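PDB 5HMQ: 3-dehydroshikimate dehydratase from Pseudomonas putida, which catalyses the metal-dependent dehydration of 3-dehydroshikimate to protocatechuate in quinate and shikimate degradation, working as a homodimer. Local coordinates for residues A325-R329 and S330-Q334; E348-S351 and F352-F356. One frame throughout, in Å; residues are numbered along the deposited sequence.

Both contacts illustrate how a histidine can accept one or two backbone N-H groups where the chain changes direction. They lie in the first vicinal oxygen chelate (VOC) region of the dioxygenase-like part, away from the metal sites. Interaction 1 closes a surface hairpin, with a salt bridge and strand pairing beside its histidine. Interaction 2 is partly buried, starts a helix and faces the second subunit; it adds an N-cap and an oblique ring contact to its histidine bond, without a salt bridge between its segments. Their centres are about 15 Å apart, and a probable hydrogen bond from Glu332 N to Glu348 OE1 joins them. Glu397 serves both, pairing with Lys331 NZ and weakly accepting from Phe352 N.

Interaction 1. Residues A325-R329 and S330-Q334; sequences AGKHR and SKEVQ
A beta hairpin of the VOC fold, strand 323-328 turning back into strand 333-338, is closed here by His328, whose ring accepts the backbone N-H groups of Ser330 and Lys331. The donors approach ND1 from opposite sides of the ring plane: Lys331 N lies 2.9 Å from His328 ND1 and Ser330 N 3.1 Å from the same atom, tilted 28° and 25° out of the plane. One ring nitrogen thus serves two amides of the turn and restrains the ring's rotation. With ND1 as acceptor, a neutral ring protonated at NE2 would be a plausible state. The extended Lys331 chain runs alongside the ring, its CD over one face in a CH-pi contact 4.0 Å from the His328 ring centroid, before NZ continues to a salt bridge with Glu397. Phe428, on the neighbouring strand 428-430, meets the same ring edge to face.

Along the strands from the turn, His328 N donates to Val333 O at 2.7 Å, nearly straight at 168°. Lys327 and Gln334 form the adjoining antiparallel non-hydrogen-bonded pair. One step farther along, Ala325 and Gly326 both face Leu335 in a classic beta bulge, and the backbone angles of Gly326 suit only glycine. Glu332 sits at the centre of an inverse gamma turn, and its chain folds about CB-CG, bringing its carboxylate to the end of the extended Lys327 chain. In the resulting salt bridge Lys327 NZ is on the syn side of Glu332 OE2 but tilted out of the carboxylate plane, 3.0 Å away, with a weaker bond of 3.4 Å from Lys327 NZ to Glu332 OE1.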
ATOM      1  N   ALA C 325      16.849 -22.354 -29.747  1.00 63.53           N
ATOM      2  CA  ALA C 325      17.489 -23.602 -29.358  1.00 61.27           C
ATOM      3  C   ALA C 325      16.558 -24.800 -29.466  1.00 66.13           C
ATOM      4  O   ALA C 325      17.028 -25.936 -29.363  1.00 68.39           O
ATOM      5  CB  ALA C 325      18.027 -23.497 -27.928  1.00 57.66           C
ATOM      6  N   GLY C 326      15.270 -24.582 -29.718  1.00 65.65           N
ATOM      7  CA  GLY C 326      14.343 -25.688 -29.853  1.00 65.46           C
ATOM      8  C   GLY C 326      13.011 -25.468 -29.165  1.00 63.07           C
ATOM      9  O   GLY C 326      12.855 -24.543 -28.363  1.00 60.15           O
ATOM     10  N   LYS C 327      12.041 -26.320 -29.482  1.00 64.94           N
ATOM     11  CA  LYS C 327      10.695 -26.233 -28.940  1.00 63.56           C
ATOM     12  C   LYS C 327      10.462 -27.374 -27.958  1.00 62.41           C
ATOM     13  O   LYS C 327      11.067 -28.445 -28.071  1.00 62.06           O
ATOM     14  CB  LYS C 327       9.650 -26.286 -30.064  1.00 63.84           C
ATOM     15  CG  LYS C 327       8.201 -26.167 -29.600  1.00 63.33           C
ATOM     16  CD  LYS C 327       7.264 -25.845 -30.753  1.00 64.50           C
ATOM     17  CE  LYS C 327       5.811 -25.921 -30.312  1.00 66.61           C
ATOM     18  NZ  LYS C 327       4.870 -25.902 -31.467  1.00 69.26           N
ATOM     19  N   HIS C 328       9.607 -27.120 -26.969  1.00 64.40           N
ATOM     20  CA  HIS C 328       9.182 -28.168 -26.052  1.00 63.97           C
ATOM     21  C   HIS C 328       8.542 -29.313 -26.830  1.00 63.33           C
ATOM     22  O   HIS C 328       7.923 -29.111 -27.877  1.00 65.14           O
ATOM     23  CB  HIS C 328       8.196 -27.598 -25.032  1.00 66.91           C
ATOM     24  CG  HIS C 328       8.015 -28.448 -23.813  1.00 68.27           C
ATOM     25  ND1 HIS C 328       7.066 -29.445 -23.736  1.00 69.02           N
ATOM     26  CD2 HIS C 328       8.650 -28.440 -22.617  1.00 66.95           C
ATOM     27  CE1 HIS C 328       7.128 -30.018 -22.548  1.00 69.49           C
ATOM     28  NE2 HIS C 328       8.082 -29.429 -21.850  1.00 67.78           N
ATOM     29  N   ARG C 329       8.698 -30.531 -26.311  1.00 67.38           N
ATOM     30  CA  ARG C 329       8.227 -31.698 -27.049  1.00 68.80           C
ATOM     31  C   ARG C 329       6.703 -31.797 -27.073  1.00 68.31           C
ATOM     32  O   ARG C 329       6.142 -32.371 -28.013  1.00 70.01           O
ATOM     33  CB  ARG C 329       8.844 -32.977 -26.485  1.00 67.74           C
ATOM     34  CG  ARG C 329      10.362 -32.935 -26.426  1.00 69.72           C
ATOM     35  CD  ARG C 329      10.934 -34.235 -25.895  1.00 72.35           C
ATOM     36  NE  ARG C 329      12.226 -34.038 -25.247  1.00 75.81           N
ATOM     37  CZ  ARG C 329      13.279 -34.826 -25.428  1.00 77.51           C
ATOM     38  NH1 ARG C 329      13.202 -35.856 -26.257  1.00 79.09           N
ATOM     39  NH2 ARG C 329      14.413 -34.578 -24.792  1.00 76.76           N
ATOM     40  N   SER C 330       6.017 -31.268 -26.059  1.00 64.68           N
ATOM     41  CA  SER C 330       4.568 -31.427 -25.998  1.00 65.74           C
ATOM     42  C   SER C 330       3.838 -30.108 -25.770  1.00 66.66           C
ATOM     43  O   SER C 330       2.666 -29.975 -26.134  1.00 70.17           O
ATOM     44  CB  SER C 330       4.193 -32.423 -24.897  1.00 63.58           C
ATOM     45  OG  SER C 330       4.844 -32.104 -23.680  1.00 61.72           O
ATOM     46  N   LYS C 331       4.512 -29.130 -25.177  1.00 63.51           N
ATOM     47  CA  LYS C 331       3.894 -27.858 -24.833  1.00 63.06           C
ATOM     48  C   LYS C 331       4.333 -26.754 -25.791  1.00 64.19           C
ATOM     49  O   LYS C 331       5.308 -26.888 -26.535  1.00 63.67           O
ATOM     50  CB  LYS C 331       4.233 -27.467 -23.393  1.00 63.75           C
ATOM     51  CG  LYS C 331       3.850 -28.517 -22.366  1.00 63.30           C
ATOM     52  CD  LYS C 331       4.388 -28.167 -20.993  1.00 60.27           C
ATOM     53  CE  LYS C 331       3.873 -29.133 -19.940  1.00 60.55           C
ATOM     54  NZ  LYS C 331       4.436 -28.829 -18.596  1.00 64.64           N
ATOM     55  N   GLU C 332       3.587 -25.647 -25.762  1.00 59.56           N
ATOM     56  CA  GLU C 332       3.902 -24.466 -26.565  1.00 59.42           C
ATOM     57  C   GLU C 332       4.937 -23.620 -25.821  1.00 57.96           C
ATOM     58  O   GLU C 332       4.673 -22.520 -25.330  1.00 57.61           O
ATOM     59  CB  GLU C 332       2.637 -23.680 -26.877  1.00 59.10           C
ATOM     60  CG  GLU C 332       1.710 -24.400 -27.841  1.00 59.66           C
ATOM     61  CD  GLU C 332       2.374 -24.669 -29.179  1.00 61.43           C
ATOM     62  OE1 GLU C 332       2.762 -23.696 -29.858  1.00 61.86           O
ATOM     63  OE2 GLU C 332       2.521 -25.857 -29.544  1.00 62.51           O
ATOM     64  N   VAL C 333       6.153 -24.157 -25.768  1.00 56.96           N
ATOM     65  CA  VAL C 333       7.252 -23.585 -25.000  1.00 58.77           C
ATOM     66  C   VAL C 333       8.477 -23.506 -25.898  1.00 57.80           C
ATOM     67  O   VAL C 333       8.911 -24.523 -26.448  1.00 58.50           O
ATOM     68  CB  VAL C 333       7.561 -24.414 -23.743  1.00 59.55           C
ATOM     69  CG1 VAL C 333       8.868 -23.976 -23.121  1.00 58.08           C
ATOM     70  CG2 VAL C 333       6.430 -24.283 -22.729  1.00 58.02           C
ATOM     71  N   GLN C 334       9.034 -22.308 -26.041  1.00 55.20           N
ATOM     72  CA  GLN C 334      10.206 -22.078 -26.868  1.00 53.83           C
ATOM     73  C   GLN C 334      11.408 -21.744 -26.000  1.00 55.02           C
ATOM     74  O   GLN C 334      11.296 -20.994 -25.024  1.00 54.80           O
ATOM     75  CB  GLN C 334       9.961 -20.949 -27.869  1.00 51.46           C
ATOM     76  CG  GLN C 334       9.037 -21.327 -29.010  1.00 54.53           C
ATOM     77  CD  GLN C 334       9.688 -22.294 -29.980  1.00 57.73           C
ATOM     78  OE1 GLN C 334      10.909 -22.437 -30.007  1.00 60.99           O
ATOM     79  NE2 GLN C 334       8.870 -22.957 -30.792  1.00 56.26           N
TER

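Interaction 2. Residues E348-S351 and F352-F356; sequences EPYS and FGHNF
His354 reaches back from the first turn of helix 352-360 to the chain entering it, and Ser351 is the N-cap of that helix. With CG anti to its own backbone N (chi1 -173°), the His354 side chain runs beside that of Tyr350 in a common direction. Their rings meet obliquely, centroids 5.8 Å apart and planes at 68°. The imidazole is held chiefly by the Tyr350 amide: Tyr350 N donates to His354 ND1 at 2.9 Å in an almost straight bond, coming in 23° out of the imidazole plane. NE2 on the far side has a weak hydrogen bond to Glu358 OE2. Pro349 CB sits 3.7 Å above the centre of the Tyr350 ring, whereas Arg82 of the second subunit makes a cation-pi contact with that ring.

The cap itself is relayed through one hydroxyl. Ser351 OG donates to Glu348 O at 2.8 Å, from above the carbonyl plane, and weakly accepts from His354 N at 3.4 Å. Asn355 directs its amide ND2 to Asn36 of the second subunit, while its backbone opens the helical bonding pattern, Asn355 N donating to Ser351 O at 3.1 Å.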
ATOM      1  N   GLU C 348       2.163 -21.910 -23.240  1.00 55.52           N
ATOM      2  CA  GLU C 348       1.218 -22.998 -23.011  1.00 58.06           C
ATOM      3  C   GLU C 348      -0.001 -22.484 -22.254  1.00 57.14           C
ATOM      4  O   GLU C 348       0.149 -21.943 -21.152  1.00 58.00           O
ATOM      5  CB  GLU C 348       1.890 -24.128 -22.237  1.00 58.01           C
ATOM      6  CG  GLU C 348       0.983 -25.311 -21.917  1.00 57.53           C
ATOM      7  CD  GLU C 348       0.705 -26.202 -23.118  1.00 59.52           C
ATOM      8  OE1 GLU C 348       1.100 -25.843 -24.249  1.00 59.25           O
ATOM      9  OE2 GLU C 348       0.093 -27.274 -22.929  1.00 60.77           O
ATOM     10  N   PRO C 349      -1.206 -22.628 -22.792  1.00 55.44           N
ATOM     11  CA  PRO C 349      -2.399 -22.137 -22.095  1.00 55.48           C
ATOM     12  C   PRO C 349      -2.837 -23.083 -20.983  1.00 53.15           C
ATOM     13  O   PRO C 349      -2.393 -24.228 -20.883  1.00 50.87           O
ATOM     14  CB  PRO C 349      -3.446 -22.067 -23.211  1.00 55.94           C
ATOM     15  CG  PRO C 349      -3.042 -23.151 -24.152  1.00 54.97           C
ATOM     16  CD  PRO C 349      -1.533 -23.208 -24.107  1.00 54.73           C
ATOM     17  N   TYR C 350      -3.734 -22.565 -20.140  1.00 51.79           N
ATOM     18  CA  TYR C 350      -4.371 -23.316 -19.057  1.00 54.55           C
ATOM     19  C   TYR C 350      -3.315 -23.894 -18.118  1.00 55.67           C
ATOM     20  O   TYR C 350      -3.205 -25.107 -17.926  1.00 57.07           O
ATOM     21  CB  TYR C 350      -5.265 -24.428 -19.612  1.00 54.62           C
ATOM     22  CG  TYR C 350      -5.942 -24.082 -20.909  1.00 53.59           C
ATOM     23  CD1 TYR C 350      -5.795 -24.902 -22.017  1.00 54.91           C
ATOM     24  CD2 TYR C 350      -6.663 -22.903 -21.056  1.00 50.99           C
ATOM     25  CE1 TYR C 350      -6.383 -24.591 -23.216  1.00 53.70           C
ATOM     26  CE2 TYR C 350      -7.257 -22.581 -22.257  1.00 52.13           C
ATOM     27  CZ  TYR C 350      -7.112 -23.430 -23.333  1.00 53.91           C
ATOM     28  OH  TYR C 350      -7.698 -23.118 -24.535  1.00 58.29           O
ATOM     29  N   SER C 351      -2.539 -22.997 -17.524  1.00 52.85           N
ATOM     30  CA  SER C 351      -1.365 -23.401 -16.767  1.00 52.78           C
ATOM     31  C   SER C 351      -0.965 -22.262 -15.841  1.00 51.24           C
ATOM     32  O   SER C 351      -1.588 -21.197 -15.823  1.00 50.82           O
ATOM     33  CB  SER C 351      -0.218 -23.784 -17.707  1.00 52.99           C
ATOM     34  OG  SER C 351       0.174 -22.678 -18.501  1.00 52.48           O
ATOM     35  N   PHE C 352       0.088 -22.508 -15.062  1.00 49.74           N
ATOM     36  CA  PHE C 352       0.653 -21.466 -14.215  1.00 45.92           C
ATOM     37  C   PHE C 352       1.060 -20.254 -15.042  1.00 45.13           C
ATOM     38  O   PHE C 352       0.707 -19.116 -14.713  1.00 47.32           O
ATOM     39  CB  PHE C 352       1.838 -22.037 -13.433  1.00 46.50           C
ATOM     40  CG  PHE C 352       2.899 -21.032 -13.104  1.00 47.01           C
ATOM     41  CD1 PHE C 352       2.725 -20.130 -12.069  1.00 49.26           C
ATOM     42  CD2 PHE C 352       4.088 -21.008 -13.816  1.00 48.99           C
ATOM     43  CE1 PHE C 352       3.710 -19.209 -11.764  1.00 49.35           C
ATOM     44  CE2 PHE C 352       5.076 -20.091 -13.515  1.00 46.22           C
ATOM     45  CZ  PHE C 352       4.886 -19.192 -12.489  1.00 47.20           C
ATOM     46  N   GLY C 353       1.787 -20.484 -16.138  1.00 45.49           N
ATOM     47  CA  GLY C 353       2.206 -19.379 -16.986  1.00 45.98           C
ATOM     48  C   GLY C 353       1.044 -18.608 -17.585  1.00 45.92           C
ATOM     49  O   GLY C 353       1.061 -17.375 -17.628  1.00 46.42           O
ATOM     50  N   HIS C 354       0.015 -19.323 -18.051  1.00 46.65           N
ATOM     51  CA  HIS C 354      -1.120 -18.658 -18.686  1.00 46.58           C
ATOM     52  C   HIS C 354      -1.862 -17.763 -17.699  1.00 47.28           C
ATOM     53  O   HIS C 354      -2.254 -16.642 -18.044  1.00 48.68           O
ATOM     54  CB  HIS C 354      -2.067 -19.694 -19.292  1.00 48.56           C
ATOM     55  CG  HIS C 354      -3.172 -19.098 -20.108  1.00 49.51           C
ATOM     56  ND1 HIS C 354      -4.349 -19.766 -20.370  1.00 49.80           N
ATOM     57  CD2 HIS C 354      -3.279 -17.895 -20.724  1.00 51.09           C
ATOM     58  CE1 HIS C 354      -5.134 -19.001 -21.108  1.00 52.39           C
ATOM     59  NE2 HIS C 354      -4.508 -17.861 -21.337  1.00 52.96           N
ATOM     60  N   ASN C 355      -2.076 -18.244 -16.473  1.00 42.66           N
ATOM     61  CA  ASN C 355      -2.668 -17.397 -15.442  1.00 44.62           C
ATOM     62  C   ASN C 355      -1.824 -16.151 -15.213  1.00 46.41           C
ATOM     63  O   ASN C 355      -2.352 -15.034 -15.126  1.00 47.60           O
ATOM     64  CB  ASN C 355      -2.831 -18.186 -14.141  1.00 47.17           C
ATOM     65  CG  ASN C 355      -3.875 -19.281 -14.247  1.00 46.01           C
ATOM     66  OD1 ASN C 355      -4.710 -19.274 -15.152  1.00 46.96           O
ATOM     67  ND2 ASN C 355      -3.828 -20.234 -13.324  1.00 45.13           N
ATOM     68  N   PHE C 356      -0.502 -16.324 -15.124  1.00 47.62           N
ATOM     69  CA  PHE C 356       0.388 -15.190 -14.899  1.00 46.16           C
ATOM     70  C   PHE C 356       0.326 -14.203 -16.058  1.00 44.15           C
ATOM     71  O   PHE C 356       0.342 -12.985 -15.845  1.00 45.66           O
ATOM     72  CB  PHE C 356       1.818 -15.691 -14.693  1.00 46.84           C
ATOM     73  CG  PHE C 356       2.674 -14.771 -13.871  1.00 47.73           C
ATOM     74  CD1 PHE C 356       3.358 -13.725 -14.467  1.00 47.43           C
ATOM     75  CD2 PHE C 356       2.793 -14.952 -12.505  1.00 46.40           C
ATOM     76  CE1 PHE C 356       4.149 -12.879 -13.715  1.00 45.33           C
ATOM     77  CE2 PHE C 356       3.580 -14.108 -11.746  1.00 46.31           C
ATOM     78  CZ  PHE C 356       4.259 -13.070 -12.352  1.00 46.24           C
TER